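Local coordinates for protein glycerophosphoryl diester phosphodiesterase (Agrobacterium tumefaciens str. C58, PDB 3KS6) that belongs to the glycerophosphoryl diester phosphodiesterase family and has a TIM-barrel fold that carries a magnesium ion, at residues A172-A177 / Q201-D206. Sequence-based numbering, arbitrary orientation. Where two conformers were deposited one is given.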
ATOM      1  N   ALA A 172      17.561 -13.477  -8.784  1.00 20.13           N
ATOM      2  CA  ALA A 172      18.254 -12.536  -7.878  1.00 20.23           C
ATOM      3  C   ALA A 172      17.272 -11.765  -7.013  1.00 18.89           C
ATOM      4  O   ALA A 172      17.619 -11.382  -5.868  1.00 19.03           O
ATOM      5  CB  ALA A 172      19.137 -11.587  -8.635  1.00 19.17           C
ATOM      6  N   VAL A 173      16.077 -11.495  -7.529  1.00 16.92           N
ATOM      7  CA  VAL A 173      15.044 -10.882  -6.669  1.00 18.06           C
ATOM      8  C   VAL A 173      14.745 -11.820  -5.498  1.00 17.69           C
ATOM      9  O   VAL A 173      14.686 -11.405  -4.343  1.00 19.74           O
ATOM     10  CB  VAL A 173      13.753 -10.532  -7.425  1.00 16.68           C
ATOM     11  CG1 VAL A 173      12.566 -10.258  -6.423  1.00 16.35           C
ATOM     12  CG2 VAL A 173      13.966  -9.342  -8.359  1.00 12.34           C
ATOM     13  N   ILE A 174      14.608 -13.115  -5.794  1.00 18.12           N
ATOM     14  CA  ILE A 174      14.305 -14.102  -4.792  1.00 18.51           C
ATOM     15  C   ILE A 174      15.482 -14.269  -3.819  1.00 18.48           C
ATOM     16  O   ILE A 174      15.254 -14.309  -2.606  1.00 17.99           O
ATOM     17  CB  ILE A 174      13.873 -15.470  -5.453  1.00 17.58           C
ATOM     18  CG1 ILE A 174      12.522 -15.287  -6.153  1.00 17.06           C
ATOM     19  CG2 ILE A 174      13.806 -16.597  -4.416  1.00 18.80           C
ATOM     20  CD1 ILE A 174      12.200 -16.409  -7.193  1.00 20.30           C
ATOM     21  N   GLU A 175      16.715 -14.328  -4.353  0.50 19.15           N
ATOM     22  CA  GLU A 175      17.942 -14.377  -3.530  0.50 20.02           C
ATOM     23  C   GLU A 175      17.928 -13.269  -2.480  0.50 19.95           C
ATOM     24  O   GLU A 175      18.198 -13.481  -1.289  0.50 18.56           O
ATOM     25  CB  GLU A 175      19.199 -14.073  -4.382  0.50 19.75           C
ATOM     26  CG  GLU A 175      19.685 -15.127  -5.360  0.50 25.03           C
ATOM     27  CD  GLU A 175      20.738 -14.588  -6.359  0.50 23.64           C
ATOM     28  OE1 GLU A 175      21.235 -13.425  -6.220  0.50 12.62           O
ATOM     29  OE2 GLU A 175      21.060 -15.353  -7.301  0.50 33.60           O
ATOM     30  N   THR A 176      17.655 -12.071  -2.980  1.00 19.34           N
ATOM     31  CA  THR A 176      17.716 -10.858  -2.214  1.00 18.00           C
ATOM     32  C   THR A 176      16.683 -10.830  -1.105  1.00 18.96           C
ATOM     33  O   THR A 176      16.983 -10.506   0.063  1.00 19.39           O
ATOM     34  CB  THR A 176      17.564  -9.637  -3.149  1.00 22.59           C
ATOM     35  OG1 THR A 176      18.587  -9.702  -4.150  1.00 19.25           O
ATOM     36  CG2 THR A 176      17.671  -8.332  -2.357  1.00 20.70           C
ATOM     37  N   ALA A 177      15.464 -11.212  -1.439  1.00 16.93           N
ATOM     38  CA  ALA A 177      14.423 -11.300  -0.430  1.00 19.20           C
ATOM     39  C   ALA A 177      14.827 -12.279   0.686  1.00 17.87           C
ATOM     40  O   ALA A 177      14.707 -11.964   1.857  1.00 19.22           O
ATOM     41  CB  ALA A 177      13.077 -11.722  -1.070  1.00 16.18           C
ATOM     42  N   GLN A 201       6.984 -18.876  -5.224  1.00 17.25           N
ATOM     43  CA  GLN A 201       6.443 -19.796  -4.215  1.00 16.81           C
ATOM     44  C   GLN A 201       7.307 -21.017  -3.929  1.00 17.40           C
ATOM     45  O   GLN A 201       7.349 -21.499  -2.800  1.00 18.98           O
ATOM     46  CB  GLN A 201       5.003 -20.168  -4.598  1.00 18.17           C
ATOM     47  CG  GLN A 201       4.094 -18.985  -4.505  1.00 20.84           C
ATOM     48  CD  GLN A 201       2.660 -19.330  -4.762  1.00 33.19           C
ATOM     49  OE1 GLN A 201       2.347 -20.364  -5.360  1.00 29.42           O
ATOM     50  NE2 GLN A 201       1.775 -18.448  -4.344  1.00 20.80           N
ATOM     51  N   ALA A 202       8.035 -21.493  -4.939  1.00 19.48           N
ATOM     52  CA  ALA A 202       8.926 -22.642  -4.795  1.00 20.10           C
ATOM     53  C   ALA A 202      10.087 -22.296  -3.861  1.00 19.76           C
ATOM     54  O   ALA A 202      10.640 -23.180  -3.213  1.00 21.03           O
ATOM     55  CB  ALA A 202       9.472 -23.096  -6.158  1.00 19.39           C
ATOM     56  N   ALA A 203      10.407 -20.999  -3.761  1.00 20.59           N
ATOM     57  CA  ALA A 203      11.428 -20.494  -2.833  1.00 18.07           C
ATOM     58  C   ALA A 203      10.897 -20.224  -1.415  1.00 20.18           C
ATOM     59  O   ALA A 203      11.636 -19.746  -0.513  1.00 19.07           O
ATOM     60  CB  ALA A 203      12.076 -19.195  -3.441  1.00 18.08           C
ATOM     61  N   GLY A 204       9.630 -20.522  -1.194  1.00 18.07           N
ATOM     62  CA  GLY A 204       9.032 -20.334   0.111  1.00 20.24           C
ATOM     63  C   GLY A 204       8.407 -18.978   0.374  1.00 21.47           C
ATOM     64  O   GLY A 204       7.911 -18.736   1.487  1.00 24.38           O
ATOM     65  N   LEU A 205       8.378 -18.114  -0.646  1.00 16.97           N
ATOM     66  CA  LEU A 205       7.901 -16.755  -0.516  1.00 18.37           C
ATOM     67  C   LEU A 205       6.467 -16.608  -0.925  1.00 19.26           C
ATOM     68  O   LEU A 205       6.011 -17.302  -1.852  1.00 20.71           O
ATOM     69  CB  LEU A 205       8.732 -15.837  -1.426  1.00 17.27           C
ATOM     70  CG  LEU A 205      10.249 -15.732  -1.217  1.00 21.42           C
ATOM     71  CD1 LEU A 205      10.824 -14.862  -2.312  1.00 21.79           C
ATOM     72  CD2 LEU A 205      10.596 -15.209   0.177  1.00 25.09           C
ATOM     73  N   ASP A 206       5.741 -15.703  -0.276  1.00 17.89           N
ATOM     74  CA  ASP A 206       4.376 -15.419  -0.710  1.00 18.57           C
ATOM     75  C   ASP A 206       4.433 -14.470  -1.907  1.00 20.59           C
ATOM     76  O   ASP A 206       5.392 -13.726  -2.080  1.00 18.21           O
ATOM     77  CB  ASP A 206       3.527 -14.770   0.382  1.00 19.36           C
ATOM     78  CG  ASP A 206       3.043 -15.757   1.438  1.00 25.78           C
ATOM     79  OD1 ASP A 206       3.116 -16.970   1.207  1.00 26.03           O
ATOM     80  OD2 ASP A 206       2.593 -15.294   2.506  1.00 24.31           O
TER
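Ile174 lays its CG2 methyl against Ala203 and Leu205 at once; this methyl and Leu205 CD1 share the contact, each meeting two partners. Ile174 CG2 sits 3.3 Å from Ala203 CB, closer than two carbons usually come, and 4.0 Å from Leu205 CD1. It gets there because CG2 stands anti to the backbone N of Ile174, while CG1 lies beside that N (chi1 -68°). The Ile174 side chain also packs on Gln199 and Val200 of helix 194-202. Leu205 comes in obliquely across Ile174, and its CD1 touches two residues three apart on helix 162-179: Ile174 and, at 4.1 Å, Ala177 CB.

Residues 201-206 lead out of helix 194-202. Gly204, the first to leave helical backbone angles, has a positive phi of 90° and forms a Schellman motif, its N bonded to Gln201 O at 3.0 Å; the chain then turns into strand 206-210. Ala203 and Leu205, just before and just after the glycine in sequence, both point their CB toward helix 162-179. Asp206 starts the strand, with backbone bonds to His183 and Ile185 and a salt bridge to Lys227. The contact joins outer helix 162-179 of the TIM barrel to the turn between helix 194-202 and strand 206-210; Val173 of the same helix packs inward on strands 156-160 and 184-188. No hydrogen bond crosses between the segments; methyl-to-methyl packing alone links them, which implies that shape and burial, rather than polar pairing, set how they fit.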